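Local coordinates for protein separin (Saccharomyces cerevisiae, PDB 5U1T) that cleaves the MCD1/SCC1 subunit of cohesin at the onset of anaphase as a caspase-like cysteine protease, allowing chromosomes to segregate, at residues L1460-H1471 and C1486-C1497; Q1401-E1409 and I1587-V1595. One frame throughout, in Å; residues are numbered along the deposited sequence.

Contact 1. Residues L1460-H1471 and C1486-C1497; sequences LQNSNLFVYIGH and CTKIAPSFLLGC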
loop_
_atom_site.group_PDB
_atom_site.type_symbol
_atom_site.label_atom_id
_atom_site.label_comp_id
_atom_site.label_asym_id
_atom_site.label_seq_id
_atom_site.Cartn_x
_atom_site.Cartn_y
_atom_site.Cartn_z
ATOM N N LEU A 1460 7.446 45.257 1.278
ATOM C CA LEU A 1460 6.648 45.018 2.472
ATOM C C LEU A 1460 7.465 45.096 3.745
ATOM O O LEU A 1460 7.032 45.701 4.723
ATOM C CB LEU A 1460 5.964 43.656 2.401
ATOM C CG LEU A 1460 4.876 43.562 1.343
ATOM C CD1 LEU A 1460 4.532 42.101 1.066
ATOM C CD2 LEU A 1460 3.662 44.361 1.778
ATOM N N GLN A 1461 8.640 44.481 3.739
ATOM C CA GLN A 1461 9.409 44.359 4.966
ATOM C C GLN A 1461 10.327 45.535 5.171
ATOM O O GLN A 1461 11.030 45.591 6.172
ATOM C CB GLN A 1461 10.234 43.076 4.964
ATOM C CG GLN A 1461 9.431 41.797 4.906
ATOM C CD GLN A 1461 10.296 40.620 4.526
ATOM O OE1 GLN A 1461 11.399 40.460 5.031
ATOM N NE2 GLN A 1461 9.811 39.805 3.607
ATOM N N ASN A 1462 10.332 46.471 4.226
ATOM C CA ASN A 1462 11.259 47.605 4.295
ATOM C C ASN A 1462 10.611 48.954 4.008
ATOM O O ASN A 1462 11.267 49.856 3.471
ATOM C CB ASN A 1462 12.437 47.399 3.327
ATOM C CG ASN A 1462 13.370 46.288 3.773
ATOM O OD1 ASN A 1462 13.327 45.172 3.257
ATOM N ND2 ASN A 1462 14.211 46.589 4.750
ATOM N N SER A 1463 9.336 49.089 4.366
ATOM C CA SER A 1463 8.616 50.346 4.177
ATOM C C SER A 1463 7.968 50.833 5.468
ATOM O O SER A 1463 7.532 50.027 6.294
ATOM C CB SER A 1463 7.538 50.192 3.102
ATOM O OG SER A 1463 8.061 49.599 1.927
ATOM N N ASN A 1464 7.900 52.150 5.636
ATOM C CA ASN A 1464 7.093 52.741 6.694
ATOM C C ASN A 1464 5.622 52.707 6.305
ATOM O O ASN A 1464 4.730 52.738 7.153
ATOM C CB ASN A 1464 7.526 54.174 6.972
ATOM C CG ASN A 1464 8.906 54.254 7.575
ATOM O OD1 ASN A 1464 9.746 55.048 7.137
ATOM N ND2 ASN A 1464 9.157 53.421 8.580
ATOM N N LEU A 1465 5.385 52.653 5.000
ATOM C CA LEU A 1465 4.039 52.562 4.467
ATOM C C LEU A 1465 4.020 51.793 3.156
ATOM O O LEU A 1465 4.842 52.030 2.273
ATOM C CB LEU A 1465 3.456 53.951 4.256
ATOM C CG LEU A 1465 2.125 53.939 3.514
ATOM C CD1 LEU A 1465 1.082 53.209 4.337
ATOM C CD2 LEU A 1465 1.675 55.345 3.206
ATOM N N PHE A 1466 3.082 50.865 3.034
ATOM C CA PHE A 1466 2.869 50.171 1.776
ATOM C C PHE A 1466 1.483 50.472 1.216
ATOM O O PHE A 1466 0.484 50.207 1.878
ATOM C CB PHE A 1466 3.034 48.670 1.962
ATOM C CG PHE A 1466 2.728 47.889 0.732
ATOM C CD1 PHE A 1466 3.675 47.748 -0.262
ATOM C CD2 PHE A 1466 1.489 47.308 0.555
ATOM C CE1 PHE A 1466 3.391 47.037 -1.405
ATOM C CE2 PHE A 1466 1.199 46.596 -0.589
ATOM C CZ PHE A 1466 2.150 46.454 -1.566
ATOM N N VAL A 1467 1.403 51.030 0.010
ATOM C CA VAL A 1467 0.089 51.249 -0.594
ATOM C C VAL A 1467 0.020 50.619 -1.987
ATOM O O VAL A 1467 0.977 50.676 -2.752
ATOM C CB VAL A 1467 -0.284 52.757 -0.639
ATOM C CG1 VAL A 1467 0.706 53.574 0.160
ATOM C CG2 VAL A 1467 -0.422 53.273 -2.062
ATOM N N TYR A 1468 -1.115 49.984 -2.282
ATOM C CA TYR A 1468 -1.283 49.166 -3.482
ATOM C C TYR A 1468 -2.640 49.396 -4.131
ATOM O O TYR A 1468 -3.658 49.189 -3.501
ATOM C CB TYR A 1468 -1.120 47.686 -3.130
ATOM C CG TYR A 1468 -1.514 46.696 -4.222
ATOM C CD1 TYR A 1468 -2.824 46.233 -4.342
ATOM C CD2 TYR A 1468 -0.573 46.202 -5.108
ATOM C CE1 TYR A 1468 -3.181 45.320 -5.327
ATOM C CE2 TYR A 1468 -0.921 45.286 -6.094
ATOM C CZ TYR A 1468 -2.223 44.847 -6.197
ATOM O OH TYR A 1468 -2.560 43.938 -7.178
ATOM N N ILE A 1469 -2.648 49.796 -5.399
ATOM C CA ILE A 1469 -3.892 49.970 -6.147
ATOM C C ILE A 1469 -3.955 49.052 -7.385
ATOM O O ILE A 1469 -3.173 49.182 -8.317
ATOM C CB ILE A 1469 -4.072 51.443 -6.590
ATOM C CG1 ILE A 1469 -3.851 52.391 -5.410
ATOM C CG2 ILE A 1469 -5.438 51.657 -7.217
ATOM C CD1 ILE A 1469 -4.225 53.806 -5.693
ATOM N N GLY A 1470 -4.903 48.129 -7.388
ATOM C CA GLY A 1470 -5.058 47.183 -8.476
ATOM C C GLY A 1470 -5.868 46.040 -7.908
ATOM O O GLY A 1470 -6.316 46.146 -6.768
ATOM N N HIS A 1471 -6.060 44.956 -8.654
ATOM C CA HIS A 1471 -6.918 43.885 -8.161
ATOM C C HIS A 1471 -6.346 43.192 -6.943
ATOM O O HIS A 1471 -5.148 42.920 -6.881
ATOM C CB HIS A 1471 -7.186 42.843 -9.231
ATOM C CG HIS A 1471 -8.058 41.721 -8.762
ATOM N ND1 HIS A 1471 -7.552 40.574 -8.182
ATOM C CD2 HIS A 1471 -9.405 41.568 -8.784
ATOM C CE1 HIS A 1471 -8.548 39.763 -7.873
ATOM N NE2 HIS A 1471 -9.681 40.339 -8.231
ATOM N N CYS A 1486 7.390 36.318 6.767
ATOM C CA CYS A 1486 7.837 37.584 7.345
ATOM C C CYS A 1486 7.447 37.689 8.806
ATOM O O CYS A 1486 6.626 36.911 9.303
ATOM C CB CYS A 1486 7.251 38.774 6.589
ATOM S SG CYS A 1486 7.501 38.714 4.827
ATOM N N THR A 1487 8.026 38.669 9.487
ATOM C CA THR A 1487 7.717 38.885 10.882
ATOM C C THR A 1487 7.277 40.323 11.089
ATOM O O THR A 1487 6.484 40.618 11.983
ATOM C CB THR A 1487 8.913 38.542 11.762
ATOM O OG1 THR A 1487 10.091 39.096 11.176
ATOM C CG2 THR A 1487 9.087 37.034 11.831
ATOM N N LYS A 1488 7.774 41.215 10.242
ATOM C CA LYS A 1488 7.337 42.609 10.265
ATOM C C LYS A 1488 6.969 43.080 8.845
ATOM O O LYS A 1488 7.761 42.986 7.903
ATOM C CB LYS A 1488 8.413 43.521 10.894
ATOM C CG LYS A 1488 8.620 43.311 12.408
ATOM C CD LYS A 1488 9.640 44.282 12.996
ATOM C CE LYS A 1488 9.908 44.058 14.501
ATOM N NZ LYS A 1488 8.794 44.483 15.427
ATOM N N ILE A 1489 5.738 43.555 8.699
ATOM C CA ILE A 1489 5.284 44.132 7.441
ATOM C C ILE A 1489 4.810 45.584 7.665
ATOM O O ILE A 1489 4.429 45.983 8.775
ATOM C CB ILE A 1489 4.174 43.251 6.815
ATOM C CG1 ILE A 1489 4.771 41.914 6.382
ATOM C CG2 ILE A 1489 3.512 43.921 5.618
ATOM C CD1 ILE A 1489 3.838 41.071 5.551
ATOM N N ALA A 1490 4.901 46.383 6.610
ATOM C CA ALA A 1490 4.449 47.760 6.645
ATOM C C ALA A 1490 2.935 47.823 6.678
ATOM O O ALA A 1490 2.269 47.001 6.049
ATOM C CB ALA A 1490 4.985 48.533 5.436
ATOM N N PRO A 1491 2.396 48.806 7.414
ATOM C CA PRO A 1491 0.978 49.170 7.338
ATOM C C PRO A 1491 0.537 49.242 5.878
ATOM O O PRO A 1491 1.114 50.002 5.115
ATOM C CB PRO A 1491 0.938 50.548 8.007
ATOM C CG PRO A 1491 2.052 50.508 8.996
ATOM C CD PRO A 1491 3.138 49.662 8.360
ATOM N N SER A 1492 -0.449 48.454 5.480
ATOM C CA SER A 1492 -0.785 48.362 4.068
ATOM C C SER A 1492 -2.167 48.912 3.709
ATOM O O SER A 1492 -3.161 48.606 4.364
ATOM C CB SER A 1492 -0.673 46.911 3.617
ATOM O OG SER A 1492 0.603 46.396 3.937
ATOM N N PHE A 1493 -2.211 49.739 2.669
ATOM C CA PHE A 1493 -3.472 50.157 2.062
ATOM C C PHE A 1493 -3.774 49.290 0.827
ATOM O O PHE A 1493 -3.443 49.662 -0.298
ATOM C CB PHE A 1493 -3.432 51.646 1.670
ATOM C CG PHE A 1493 -3.454 52.594 2.840
ATOM C CD1 PHE A 1493 -4.576 52.715 3.633
ATOM C CD2 PHE A 1493 -2.360 53.376 3.138
ATOM C CE1 PHE A 1493 -4.598 53.590 4.709
ATOM C CE2 PHE A 1493 -2.385 54.257 4.216
ATOM C CZ PHE A 1493 -3.502 54.358 5.001
ATOM N N LEU A 1494 -4.381 48.128 1.042
ATOM C CA LEU A 1494 -4.763 47.239 -0.056
ATOM C C LEU A 1494 -6.004 47.759 -0.784
ATOM O O LEU A 1494 -7.060 47.127 -0.741
ATOM C CB LEU A 1494 -5.036 45.817 0.472
ATOM C CG LEU A 1494 -3.919 44.775 0.504
ATOM C CD1 LEU A 1494 -2.796 45.215 1.391
ATOM C CD2 LEU A 1494 -4.449 43.432 0.964
ATOM N N LEU A 1495 -5.895 48.903 -1.446
ATOM C CA LEU A 1495 -7.079 49.544 -2.033
ATOM C C LEU A 1495 -7.505 48.932 -3.378
ATOM O O LEU A 1495 -7.522 49.625 -4.396
ATOM C CB LEU A 1495 -6.833 51.043 -2.217
ATOM C CG LEU A 1495 -6.047 51.768 -1.121
ATOM C CD1 LEU A 1495 -5.790 53.243 -1.475
ATOM C CD2 LEU A 1495 -6.770 51.652 0.200
ATOM N N GLY A 1496 -7.861 47.650 -3.384
ATOM C CA GLY A 1496 -8.317 47.003 -4.605
ATOM C C GLY A 1496 -9.536 46.110 -4.430
ATOM O O GLY A 1496 -9.910 45.783 -3.304
ATOM N N CYS A 1497 -10.151 45.722 -5.548
ATOM C CA CYS A 1497 -11.243 44.750 -5.536
ATOM C C CYS A 1497 -10.954 43.535 -4.673
ATOM O O CYS A 1497 -10.014 42.787 -4.938
ATOM C CB CYS A 1497 -11.554 44.265 -6.949
ATOM S SG CYS A 1497 -12.515 45.403 -7.918
#
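Phe1466 with Ser1492, and Val1467 with Phe1493, are the paired residues of a beta-alpha-beta unit in the caspase-like protease domain: strand 1465-1469, helix 1480-1483, strand 1492-1494. The strand axes differ by 7° and run parallel. Phe1493 N bonds Phe1466 O at 2.8 Å, while Phe1466 N reaches Pro1491 O and Tyr1468 N reaches Phe1493 O; the next bond, Leu1495 N to Tyr1468 O, is weak. Before the strands, Ala1490 N bonds Leu1460 O at 2.9 Å, tying the helix end to the incoming chain. With CG of Phe1466 anti to the backbone N (chi1 176°), its CD2 comes within 3.6 Å of Ser1492 OG, and Leu1460 CD2 sits over the ring centre, 3.7 Å above the plane. Ser1492 OG donates to Ala1490 O at 2.8 Å, and an alanine in place of Ser1492 would probably leave this carbonyl without its donor and the strand entry freer to move. On the other face Leu1465 CD1 meets Phe1493 CE2 at 3.6 Å, the side chains crossing at about a right angle. Downstream, Tyr1468 OH donates to His1471 O (2.8 Å), and His1471 CD2 lies 3.9 Å from CB of Cys1497, probably the active-site cysteine, as in relatives. Strand 1412-1416 flanks 1465-1469, and strand 1524-1528 flanks 1492-1494. Tyr1517 of helix 1513-1519 packs on Leu1460, Ser1492 and Leu1494, whereas helix 1534-1548 covers Phe1493 and Leu1495.

Contact 2. Residues Q1401-E1409 and I1587-V1595; sequences QLPLQVTIE and IYGLPIKFV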
loop_
_atom_site.group_PDB
_atom_site.type_symbol
_atom_site.label_atom_id
_atom_site.label_comp_id
_atom_site.label_asym_id
_atom_site.label_seq_id
_atom_site.Cartn_x
_atom_site.Cartn_y
_atom_site.Cartn_z
ATOM N N GLN A 1401 0.374 51.722 22.952
ATOM C CA GLN A 1401 0.349 53.126 22.703
ATOM C C GLN A 1401 -0.494 53.335 21.492
ATOM O O GLN A 1401 -0.054 53.073 20.400
ATOM C CB GLN A 1401 1.761 53.593 22.408
ATOM C CG GLN A 1401 2.722 53.509 23.584
ATOM C CD GLN A 1401 4.132 53.915 23.223
ATOM O OE1 GLN A 1401 4.529 53.828 22.072
ATOM N NE2 GLN A 1401 4.892 54.362 24.207
ATOM N N LEU A 1402 -1.715 53.805 21.678
ATOM C CA LEU A 1402 -2.594 54.116 20.559
ATOM C C LEU A 1402 -2.665 55.597 20.375
ATOM O O LEU A 1402 -2.828 56.324 21.321
ATOM C CB LEU A 1402 -4.002 53.610 20.829
ATOM C CG LEU A 1402 -4.273 52.122 20.951
ATOM C CD1 LEU A 1402 -3.345 51.500 21.959
ATOM C CD2 LEU A 1402 -5.707 51.915 21.362
ATOM N N PRO A 1403 -2.550 56.051 19.152
ATOM C CA PRO A 1403 -2.516 55.177 17.994
ATOM C C PRO A 1403 -1.096 54.825 17.593
ATOM O O PRO A 1403 -0.157 55.217 18.254
ATOM C CB PRO A 1403 -3.168 56.023 16.913
ATOM C CG PRO A 1403 -3.050 57.412 17.386
ATOM C CD PRO A 1403 -3.164 57.341 18.857
ATOM N N LEU A 1404 -0.953 54.167 16.466
ATOM C CA LEU A 1404 0.365 53.824 16.018
ATOM C C LEU A 1404 1.025 54.929 15.242
ATOM O O LEU A 1404 0.779 55.085 14.069
ATOM C CB LEU A 1404 0.315 52.590 15.148
ATOM C CG LEU A 1404 1.524 51.693 15.309
ATOM C CD1 LEU A 1404 1.706 51.343 16.767
ATOM C CD2 LEU A 1404 1.334 50.442 14.498
ATOM N N GLN A 1405 1.824 55.741 15.906
ATOM C CA GLN A 1405 2.586 56.732 15.183
ATOM C C GLN A 1405 3.412 56.057 14.122
ATOM O O GLN A 1405 4.227 55.208 14.408
ATOM C CB GLN A 1405 3.501 57.503 16.118
ATOM C CG GLN A 1405 2.954 57.705 17.511
ATOM C CD GLN A 1405 3.038 59.143 17.969
ATOM O OE1 GLN A 1405 2.467 60.038 17.356
ATOM N NE2 GLN A 1405 3.740 59.366 19.061
ATOM N N VAL A 1406 3.213 56.492 12.891
ATOM C CA VAL A 1406 3.906 55.974 11.742
ATOM C C VAL A 1406 4.456 57.147 10.988
ATOM O O VAL A 1406 3.697 58.004 10.591
ATOM C CB VAL A 1406 2.904 55.352 10.784
ATOM C CG1 VAL A 1406 3.595 54.468 9.776
ATOM C CG2 VAL A 1406 1.855 54.590 11.547
ATOM N N THR A 1407 5.764 57.183 10.766
ATOM C CA THR A 1407 6.411 58.281 10.051
ATOM C C THR A 1407 6.310 58.092 8.552
ATOM O O THR A 1407 6.413 56.984 8.020
ATOM C CB THR A 1407 7.901 58.438 10.415
ATOM O OG1 THR A 1407 8.584 57.182 10.249
ATOM C CG2 THR A 1407 8.058 58.962 11.845
ATOM N N ILE A 1408 6.161 59.214 7.877
ATOM C CA ILE A 1408 5.730 59.241 6.507
ATOM C C ILE A 1408 6.760 60.047 5.716
ATOM O O ILE A 1408 6.576 60.354 4.544
ATOM C CB ILE A 1408 4.321 59.846 6.453
ATOM C CG1 ILE A 1408 3.699 59.791 5.063
ATOM C CG2 ILE A 1408 4.328 61.265 7.041
ATOM C CD1 ILE A 1408 2.427 60.637 4.989
ATOM N N GLU A 1409 7.875 60.361 6.367
ATOM C CA GLU A 1409 8.848 61.278 5.792
ATOM C C GLU A 1409 9.872 60.599 4.900
ATOM O O GLU A 1409 10.683 61.283 4.285
ATOM C CB GLU A 1409 9.570 62.049 6.897
ATOM C CG GLU A 1409 8.675 63.018 7.670
ATOM C CD GLU A 1409 9.394 63.727 8.820
ATOM O OE1 GLU A 1409 10.547 63.324 9.140
ATOM O OE2 GLU A 1409 8.816 64.672 9.411
ATOM N N ILE A 1587 -10.731 47.786 8.112
ATOM C CA ILE A 1587 -9.379 47.775 8.673
ATOM C C ILE A 1587 -9.161 46.647 9.685
ATOM O O ILE A 1587 -10.001 46.420 10.547
ATOM C CB ILE A 1587 -9.049 49.075 9.410
ATOM C CG1 ILE A 1587 -9.337 50.306 8.560
ATOM C CG2 ILE A 1587 -7.608 49.080 9.856
ATOM C CD1 ILE A 1587 -9.411 51.594 9.395
ATOM N N TYR A 1588 -8.034 45.949 9.598
ATOM C CA TYR A 1588 -7.639 45.018 10.652
ATOM C C TYR A 1588 -6.334 45.496 11.306
ATOM O O TYR A 1588 -5.476 46.071 10.626
ATOM C CB TYR A 1588 -7.477 43.597 10.103
ATOM C CG TYR A 1588 -8.767 42.813 9.937
ATOM C CD1 TYR A 1588 -9.601 43.040 8.857
ATOM C CD2 TYR A 1588 -9.130 41.825 10.845
ATOM C CE1 TYR A 1588 -10.758 42.316 8.683
ATOM C CE2 TYR A 1588 -10.289 41.100 10.681
ATOM C CZ TYR A 1588 -11.103 41.356 9.599
ATOM O OH TYR A 1588 -12.270 40.651 9.414
ATOM N N GLY A 1589 -6.191 45.273 12.616
ATOM C CA GLY A 1589 -4.987 45.663 13.330
ATOM C C GLY A 1589 -5.189 46.867 14.234
ATOM O O GLY A 1589 -6.241 47.012 14.864
ATOM N N LEU A 1590 -4.185 47.740 14.295
ATOM C CA LEU A 1590 -4.226 48.914 15.169
ATOM C C LEU A 1590 -4.462 50.223 14.407
ATOM O O LEU A 1590 -4.019 50.377 13.277
ATOM C CB LEU A 1590 -2.920 49.011 15.967
ATOM C CG LEU A 1590 -2.533 47.737 16.716
ATOM C CD1 LEU A 1590 -1.334 47.976 17.625
ATOM C CD2 LEU A 1590 -3.726 47.214 17.499
ATOM N N PRO A 1591 -5.152 51.187 15.030
ATOM C CA PRO A 1591 -5.324 52.446 14.303
ATOM C C PRO A 1591 -3.992 53.216 14.195
ATOM O O PRO A 1591 -3.194 53.264 15.141
ATOM C CB PRO A 1591 -6.352 53.193 15.147
ATOM C CG PRO A 1591 -6.145 52.670 16.522
ATOM C CD PRO A 1591 -5.758 51.233 16.371
ATOM N N ILE A 1592 -3.730 53.786 13.024
ATOM C CA ILE A 1592 -2.501 54.531 12.837
ATOM C C ILE A 1592 -2.812 55.990 12.528
ATOM O O ILE A 1592 -3.891 56.308 12.024
ATOM C CB ILE A 1592 -1.633 53.927 11.708
ATOM C CG1 ILE A 1592 -2.233 54.235 10.331
ATOM C CG2 ILE A 1592 -1.476 52.433 11.914
ATOM C CD1 ILE A 1592 -1.291 54.006 9.175
ATOM N N LYS A 1593 -1.873 56.872 12.857
ATOM C CA LYS A 1593 -1.932 58.268 12.428
ATOM C C LYS A 1593 -0.575 58.648 11.840
ATOM O O LYS A 1593 0.469 58.186 12.303
ATOM C CB LYS A 1593 -2.316 59.191 13.590
ATOM C CG LYS A 1593 -2.629 60.613 13.157
ATOM C CD LYS A 1593 -3.346 61.397 14.236
ATOM C CE LYS A 1593 -2.427 61.780 15.380
ATOM N NZ LYS A 1593 -3.224 62.384 16.501
ATOM N N PHE A 1594 -0.577 59.461 10.799
ATOM C CA PHE A 1594 0.697 59.882 10.228
ATOM C C PHE A 1594 1.277 61.096 10.966
ATOM O O PHE A 1594 0.555 62.004 11.384
ATOM C CB PHE A 1594 0.527 60.176 8.748
ATOM C CG PHE A 1594 0.205 58.963 7.934
ATOM C CD1 PHE A 1594 0.956 57.805 8.070
ATOM C CD2 PHE A 1594 -0.852 58.971 7.040
ATOM C CE1 PHE A 1594 0.666 56.686 7.322
ATOM C CE2 PHE A 1594 -1.144 57.848 6.286
ATOM C CZ PHE A 1594 -0.387 56.704 6.429
ATOM N N VAL A 1595 2.595 61.093 11.128
ATOM C CA VAL A 1595 3.279 62.139 11.884
ATOM C C VAL A 1595 4.352 62.854 11.050
ATOM O O VAL A 1595 4.977 62.258 10.162
ATOM C CB VAL A 1595 3.930 61.553 13.152
ATOM C CG1 VAL A 1595 2.863 61.012 14.091
ATOM C CG2 VAL A 1595 4.940 60.463 12.778
#
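Leu1404 and Ile1592 start a short parallel pairing in which Gln1405 is matched with Lys1593 and Val1406 with Phe1594. The strand axes cross at -32°, and the backbone bonding is uneven. Leu1404 N to Pro1591 O is the short bond, at 2.8 Å, nearly straight at 172° and in the carbonyl plane. Val1406 N to Lys1593 O stretches to 3.3 Å. The two bonds donated from 1592-1595, by Lys1593 N to Leu1404 O and by Val1595 N to Val1406 O, are weak, and the first is also doubtful, since the place of that oxygen is less sure.

The close packing lies on the face carrying Leu1404, Val1406, Ile1592 and Phe1594, all buried. There Leu1404 CB meets Ile1592 CG2 at 3.7 Å, and Val1406 CB approaches Phe1594 CD1 at 4.1 Å. Ile1408, its CG1 anti to the backbone N (chi1 -174°) and its chain extended, carries CD1 over one face of the Phe1594 ring, 4.0 Å above the plane and offset toward the rim, while Val1406 O lies in plane at the ring edge. Met1524 and Val1564 pack on Ile1592 beyond the pair.

The opposite face is looser and more polar. Gln1405 and Lys1593 project from it, and the Gln1405 side chain crosses that of Val1595 at about a right angle, with OE1 3.4 Å from CG1. Thr1407 CG2 meets Val1595 CG2 at 3.6 Å. At the start of the pairing Pro1403, preceded by a cis peptide, sets its CB against Pro1591 O (3.3 Å) and also touches Phe1356.

Such a pairing, hydrophobic on one face and solvent-facing on the other, is a two-stranded parallel sheet that brings the C-terminal end of the chain back onto a segment far earlier in sequence, beside the main sheet of the protease domain.

In the fold
Contact 1 is the core member: two neighbouring strands within the six-stranded sheet, close in sequence and buried on both faces, ending at the probable active-site cysteine. Contact 2 is partly exposed, away from that site, and joins segments about 180 residues apart, with contact 1 between them along the chain. Both reach the same sheet, since strand 1585-1589, which leads into the second pairing, is one of its two outermost strands. Backbone bonding is mostly sound in contact 1, with one weak bond; contact 2 has one short straight bond, then long or weak ones. They meet partly through aromatic packing, Phe1493 CE2 lying 3.9 Å from Phe1594 CZ, and partly where Asn1464 packs against Val1406 and Thr1407.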